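Local coordinates for methanol--corrinoid protein co-methyltransferase (Methanosarcina barkeri, PDB 2I2X), which transfers the methyl group of methanol to the cob(I)amide carried by its partner protein MtaC, a step of methanogenesis from methanol, at residues A[128-133]-A[197-202]; A[375-380]-A[404-409]. All blocks are in the same frame, centred on the assembly; numbering follows the deposited sequence.

Contact 1: A[128-133]-A[197-202]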
loop_
_atom_site.group_PDB
_atom_site.type_symbol
_atom_site.label_atom_id
_atom_site.label_comp_id
_atom_site.label_asym_id
_atom_site.label_seq_id
_atom_site.Cartn_x
_atom_site.Cartn_y
_atom_site.Cartn_z
ATOM N N ASP A 128 -19.506 -2.525 17.909
ATOM C CA ASP A 128 -20.754 -3.131 18.368
ATOM C C ASP A 128 -20.417 -4.109 19.452
ATOM O O ASP A 128 -20.139 -5.270 19.193
ATOM C CB ASP A 128 -21.569 -3.810 17.259
ATOM C CG ASP A 128 -23.060 -3.969 17.647
ATOM O OD1 ASP A 128 -23.343 -3.978 18.870
ATOM O OD2 ASP A 128 -23.931 -4.096 16.746
ATOM N N ILE A 129 -20.426 -3.610 20.679
ATOM C CA ILE A 129 -20.023 -4.393 21.835
ATOM C C ILE A 129 -21.169 -5.241 22.441
ATOM O O ILE A 129 -20.944 -5.969 23.408
ATOM C CB ILE A 129 -19.422 -3.470 22.918
ATOM C CG1 ILE A 129 -20.445 -2.412 23.378
ATOM C CG2 ILE A 129 -18.190 -2.820 22.411
ATOM C CD1 ILE A 129 -20.052 -1.652 24.654
ATOM N N ARG A 130 -22.375 -5.163 21.873
ATOM C CA ARG A 130 -23.559 -5.855 22.423
ATOM C C ARG A 130 -23.531 -7.381 22.204
ATOM O O ARG A 130 -24.408 -7.951 21.565
ATOM C CB ARG A 130 -24.847 -5.252 21.848
ATOM C CG ARG A 130 -25.008 -3.747 22.080
ATOM C CD ARG A 130 -26.142 -3.160 21.246
ATOM N NE ARG A 130 -25.978 -3.430 19.814
ATOM C CZ ARG A 130 -26.969 -3.541 18.934
ATOM N NH1 ARG A 130 -28.254 -3.411 19.308
ATOM N NH2 ARG A 130 -26.676 -3.800 17.664
ATOM N N GLU A 131 -22.503 -8.023 22.750
ATOM C CA GLU A 131 -22.274 -9.461 22.590
ATOM C C GLU A 131 -21.365 -10.007 23.723
ATOM O O GLU A 131 -20.524 -9.272 24.241
ATOM C CB GLU A 131 -21.649 -9.719 21.225
ATOM C CG GLU A 131 -21.274 -11.145 20.980
ATOM C CD GLU A 131 -20.978 -11.449 19.537
ATOM O OE1 GLU A 131 -20.044 -10.830 18.976
ATOM O OE2 GLU A 131 -21.659 -12.340 18.976
ATOM N N ASN A 132 -21.576 -11.260 24.137
ATOM C CA ASN A 132 -20.627 -11.961 25.002
ATOM C C ASN A 132 -20.175 -13.199 24.298
ATOM O O ASN A 132 -20.559 -13.423 23.153
ATOM C CB ASN A 132 -21.182 -12.303 26.397
ATOM C CG ASN A 132 -22.495 -13.102 26.360
ATOM O OD1 ASN A 132 -23.459 -12.732 27.043
ATOM N ND2 ASN A 132 -22.538 -14.192 25.586
ATOM N N ARG A 133 -19.366 -14.000 24.984
ATOM C CA ARG A 133 -18.811 -15.237 24.439
ATOM C C ARG A 133 -19.860 -16.210 23.841
ATOM O O ARG A 133 -19.620 -16.799 22.798
ATOM C CB ARG A 133 -17.941 -15.905 25.509
ATOM C CG ARG A 133 -17.714 -17.415 25.372
ATOM C CD ARG A 133 -16.332 -17.747 25.890
ATOM N NE ARG A 133 -16.113 -19.121 26.351
ATOM C CZ ARG A 133 -16.093 -20.208 25.576
ATOM N NH1 ARG A 133 -16.339 -20.147 24.266
ATOM N NH2 ARG A 133 -15.842 -21.380 26.126
ATOM N N GLU A 197 -33.140 -0.003 13.178
ATOM C CA GLU A 197 -34.013 1.067 13.647
ATOM C C GLU A 197 -33.866 1.431 15.138
ATOM O O GLU A 197 -33.960 2.595 15.485
ATOM C CB GLU A 197 -35.459 0.801 13.291
ATOM C CG GLU A 197 -36.354 1.962 13.709
ATOM C CD GLU A 197 -37.803 1.592 13.834
ATOM O OE1 GLU A 197 -38.614 2.538 13.884
ATOM O OE2 GLU A 197 -38.123 0.371 13.868
ATOM N N LEU A 198 -33.612 0.444 15.993
ATOM C CA LEU A 198 -33.399 0.686 17.419
ATOM C C LEU A 198 -32.198 1.595 17.581
ATOM O O LEU A 198 -32.300 2.736 18.051
ATOM C CB LEU A 198 -33.099 -0.633 18.142
ATOM C CG LEU A 198 -33.377 -0.932 19.633
ATOM C CD1 LEU A 198 -32.223 -1.735 20.221
ATOM C CD2 LEU A 198 -33.671 0.282 20.513
ATOM N N ILE A 199 -31.048 1.096 17.154
ATOM C CA ILE A 199 -29.788 1.786 17.409
ATOM C C ILE A 199 -29.667 3.158 16.733
ATOM O O ILE A 199 -29.187 4.115 17.353
ATOM C CB ILE A 199 -28.602 0.873 17.087
ATOM C CG1 ILE A 199 -28.600 0.506 15.601
ATOM C CG2 ILE A 199 -28.692 -0.389 17.951
ATOM C CD1 ILE A 199 -27.402 -0.280 15.188
ATOM N N TRP A 200 -30.139 3.272 15.493
ATOM C CA TRP A 200 -29.976 4.540 14.776
ATOM C C TRP A 200 -30.877 5.677 15.275
ATOM O O TRP A 200 -30.545 6.848 15.130
ATOM C CB TRP A 200 -29.981 4.342 13.249
ATOM C CG TRP A 200 -28.622 3.765 12.836
ATOM C CD1 TRP A 200 -28.327 2.446 12.548
ATOM C CD2 TRP A 200 -27.375 4.478 12.774
ATOM N NE1 TRP A 200 -26.980 2.311 12.299
ATOM C CE2 TRP A 200 -26.374 3.538 12.430
ATOM C CE3 TRP A 200 -27.015 5.821 12.950
ATOM C CZ2 TRP A 200 -25.030 3.904 12.256
ATOM C CZ3 TRP A 200 -25.666 6.192 12.767
ATOM C CH2 TRP A 200 -24.698 5.233 12.427
ATOM N N THR A 201 -31.998 5.321 15.906
ATOM C CA THR A 201 -32.843 6.293 16.545
ATOM C C THR A 201 -32.087 6.884 17.713
ATOM O O THR A 201 -32.018 8.096 17.875
ATOM C CB THR A 201 -34.128 5.616 17.021
ATOM O OG1 THR A 201 -34.838 5.138 15.863
ATOM C CG2 THR A 201 -35.011 6.594 17.853
ATOM N N ASP A 202 -31.503 6.031 18.531
ATOM C CA ASP A 202 -30.713 6.512 19.628
ATOM C C ASP A 202 -29.447 7.240 19.174
ATOM O O ASP A 202 -29.130 8.302 19.741
ATOM C CB ASP A 202 -30.354 5.363 20.540
ATOM C CG ASP A 202 -31.547 4.815 21.282
ATOM O OD1 ASP A 202 -32.557 5.550 21.477
ATOM O OD2 ASP A 202 -31.470 3.629 21.662
#
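The guanidinium of R130 overlaps the CG2 methyl of I199. The methyl lies over one face of the flat group, and R130 NH1 is 3.3 Å from I199 CG2. R130 sits in the loop that follows strand 119-126 of the TIM barrel. I199 is on helix 181-210, which leads into strand 213-216. The contact therefore joins a barrel loop to a barrel helix. L198 adds a longer touch at the edge of the guanidinium, with CD1 4.4 Å from R130 NH1. No hydrogen bond passes between the two segments; the touch from segment 197-202 is made by methyl groups alone.

The pose of R130 is set within its own loop. Its backbone is the centre of an inverse gamma turn, and its side chain bends at chi3 (-56°) back toward D128. D128 then takes the edge of the guanidinium that carries NE and NH2. D128 OD2 also accepts from the backbone N of M166. On helix 181-210, D195 forms a salt bridge with R130 NH1, and L138 O takes a hydrogen bond from the same nitrogen. A leucine at R130 would probably leave the acids D128 and D195 without their shared positive mate. The side-on grip is close to straight: R130 NE is 2.9 Å from D128 OD1, and R130 NH2 is 2.9 Å from D128 OD2. D128 OD2 takes R130 NH2 through its syn lone pair.

Contact 2: A[375-380]-A[404-409]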
loop_
_atom_site.group_PDB
_atom_site.type_symbol
_atom_site.label_atom_id
_atom_site.label_comp_id
_atom_site.label_asym_id
_atom_site.label_seq_id
_atom_site.Cartn_x
_atom_site.Cartn_y
_atom_site.Cartn_z
ATOM N N ALA A 375 -27.704 -0.397 -9.798
ATOM C CA ALA A 375 -27.927 -0.039 -8.413
ATOM C C ALA A 375 -29.228 0.792 -8.278
ATOM O O ALA A 375 -30.029 0.568 -7.353
ATOM C CB ALA A 375 -26.729 0.707 -7.866
ATOM N N TYR A 376 -29.431 1.721 -9.211
ATOM C CA TYR A 376 -30.595 2.602 -9.222
ATOM C C TYR A 376 -31.865 1.756 -9.380
ATOM O O TYR A 376 -32.860 1.965 -8.686
ATOM C CB TYR A 376 -30.486 3.629 -10.366
ATOM C CG TYR A 376 -31.613 4.628 -10.398
ATOM C CD1 TYR A 376 -32.795 4.381 -11.134
ATOM C CD2 TYR A 376 -31.518 5.818 -9.671
ATOM C CE1 TYR A 376 -33.867 5.318 -11.125
ATOM C CE2 TYR A 376 -32.548 6.762 -9.663
ATOM C CZ TYR A 376 -33.724 6.520 -10.372
ATOM O OH TYR A 376 -34.713 7.487 -10.319
ATOM N N ARG A 377 -31.811 0.803 -10.297
ATOM C CA ARG A 377 -32.932 -0.089 -10.567
ATOM C C ARG A 377 -33.297 -0.883 -9.293
ATOM O O ARG A 377 -34.482 -0.983 -8.939
ATOM C CB ARG A 377 -32.595 -1.001 -11.748
ATOM C CG ARG A 377 -33.631 -2.021 -12.113
ATOM C CD ARG A 377 -33.199 -2.875 -13.307
ATOM N NE ARG A 377 -34.002 -4.097 -13.454
ATOM C CZ ARG A 377 -33.881 -4.979 -14.459
ATOM N NH1 ARG A 377 -32.983 -4.800 -15.424
ATOM N NH2 ARG A 377 -34.652 -6.063 -14.492
ATOM N N VAL A 378 -32.287 -1.398 -8.590
ATOM C CA VAL A 378 -32.522 -2.095 -7.338
ATOM C C VAL A 378 -33.107 -1.127 -6.342
ATOM O O VAL A 378 -34.035 -1.463 -5.644
ATOM C CB VAL A 378 -31.257 -2.751 -6.777
ATOM C CG1 VAL A 378 -31.486 -3.248 -5.337
ATOM C CG2 VAL A 378 -30.804 -3.894 -7.688
ATOM N N GLY A 379 -32.588 0.097 -6.327
ATOM C CA GLY A 379 -33.228 1.220 -5.632
ATOM C C GLY A 379 -34.742 1.335 -5.868
ATOM O O GLY A 379 -35.504 1.486 -4.893
ATOM N N GLN A 380 -35.174 1.272 -7.136
ATOM C CA GLN A 380 -36.596 1.443 -7.496
ATOM C C GLN A 380 -37.462 0.290 -6.954
ATOM O O GLN A 380 -38.641 0.482 -6.599
ATOM C CB GLN A 380 -36.804 1.539 -9.017
ATOM C CG GLN A 380 -36.403 2.854 -9.645
ATOM C CD GLN A 380 -36.318 2.785 -11.172
ATOM O OE1 GLN A 380 -35.713 1.866 -11.743
ATOM N NE2 GLN A 380 -36.905 3.770 -11.839
ATOM N N ILE A 404 -28.939 -9.748 -12.957
ATOM C CA ILE A 404 -27.835 -10.663 -13.318
ATOM C C ILE A 404 -28.228 -11.516 -14.534
ATOM O O ILE A 404 -27.416 -11.749 -15.422
ATOM C CB ILE A 404 -27.403 -11.590 -12.132
ATOM C CG1 ILE A 404 -26.990 -10.805 -10.883
ATOM C CG2 ILE A 404 -26.315 -12.597 -12.566
ATOM C CD1 ILE A 404 -25.965 -9.687 -11.134
ATOM N N GLU A 405 -29.478 -11.957 -14.581
ATOM C CA GLU A 405 -29.976 -12.750 -15.701
ATOM C C GLU A 405 -29.908 -11.990 -17.008
ATOM O O GLU A 405 -29.505 -12.561 -18.033
ATOM C CB GLU A 405 -31.426 -13.231 -15.456
ATOM C CG GLU A 405 -31.513 -14.580 -14.811
ATOM C CD GLU A 405 -32.895 -14.936 -14.206
ATOM O OE1 GLU A 405 -32.920 -15.860 -13.366
ATOM O OE2 GLU A 405 -33.943 -14.343 -14.535
ATOM N N GLU A 406 -30.316 -10.720 -16.989
ATOM C CA GLU A 406 -30.266 -9.919 -18.209
ATOM C C GLU A 406 -28.802 -9.752 -18.594
ATOM O O GLU A 406 -28.444 -9.898 -19.766
ATOM C CB GLU A 406 -30.953 -8.560 -18.045
ATOM C CG GLU A 406 -32.462 -8.665 -17.905
ATOM C CD GLU A 406 -33.107 -7.369 -17.397
ATOM O OE1 GLU A 406 -32.537 -6.257 -17.647
ATOM O OE2 GLU A 406 -34.184 -7.471 -16.755
ATOM N N GLY A 407 -27.964 -9.496 -17.590
ATOM C CA GLY A 407 -26.522 -9.418 -17.776
ATOM C C GLY A 407 -26.041 -10.682 -18.436
ATOM O O GLY A 407 -25.379 -10.626 -19.460
ATOM N N ALA A 408 -26.401 -11.829 -17.863
ATOM C CA ALA A 408 -25.903 -13.119 -18.388
ATOM C C ALA A 408 -26.339 -13.403 -19.830
ATOM O O ALA A 408 -25.639 -14.091 -20.557
ATOM C CB ALA A 408 -26.250 -14.260 -17.485
ATOM N N ALA A 409 -27.475 -12.855 -20.239
ATOM C CA ALA A 409 -27.947 -13.023 -21.603
ATOM C C ALA A 409 -27.204 -12.061 -22.536
ATOM O O ALA A 409 -27.188 -12.250 -23.745
ATOM C CB ALA A 409 -29.472 -12.780 -21.671
#
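R377 and E406 meet in a two-pronged, end-on salt bridge between two successive helices, 372-383 and 389-409. This is a helix-helix pairing that probably belongs to the helix bundle beside the TIM barrel, away from the metal and cobamide sites. R377 NH1 donates to E406 OE1 at 2.7 Å, and R377 NH2 donates to E406 OE2, so each nitrogen has its own oxygen. Both bonds are nearly straight, at 164°. The acceptors lie close to the guanidinium plane. The carboxylate is tilted, however: its plane is 33° from that of the guanidinium, and both oxygens are met from above it.

The two side chains come from opposite directions. R377 sends CG anti to its own N (chi1 177°) and stays extended as far as NE, which carries the charged end across to the other helix. E406 is also extended beyond CG. Two bonds, one on each side of CZ, should restrain rotation of both flat groups.

Further out, E399 pairs with R377 NE from an earlier part of helix 389-409. R377 thus has two acids on the same helix, and its side chain also rests on N402 and I403. E406 belongs to the last turn of that helix. Next to R377 in sequence, V378 packs on A396 and I403 of helix 389-409. R377 NH1 also comes within 3.2 Å of E406 OE2, the oxygen bonded to NH2.

Contact 1 is buried and contact 2 is at the surface. Their centres are about 33 Å apart, their nearest atoms about 18 Å apart, and they share no helix or strand. Contact 1 links a loop and a helix of the TIM barrel, with the I199 side chain about 13 Å from a bound zinc. Contact 2 joins two later helices. An arginine is central to both, but its role differs. In contact 1 it is bonded within its loop and to D195, just ahead of 197-202 on the same helix, while the segment gives only methyl packing. In contact 2 the charged group itself makes the crossing, and the bridge is the whole contact.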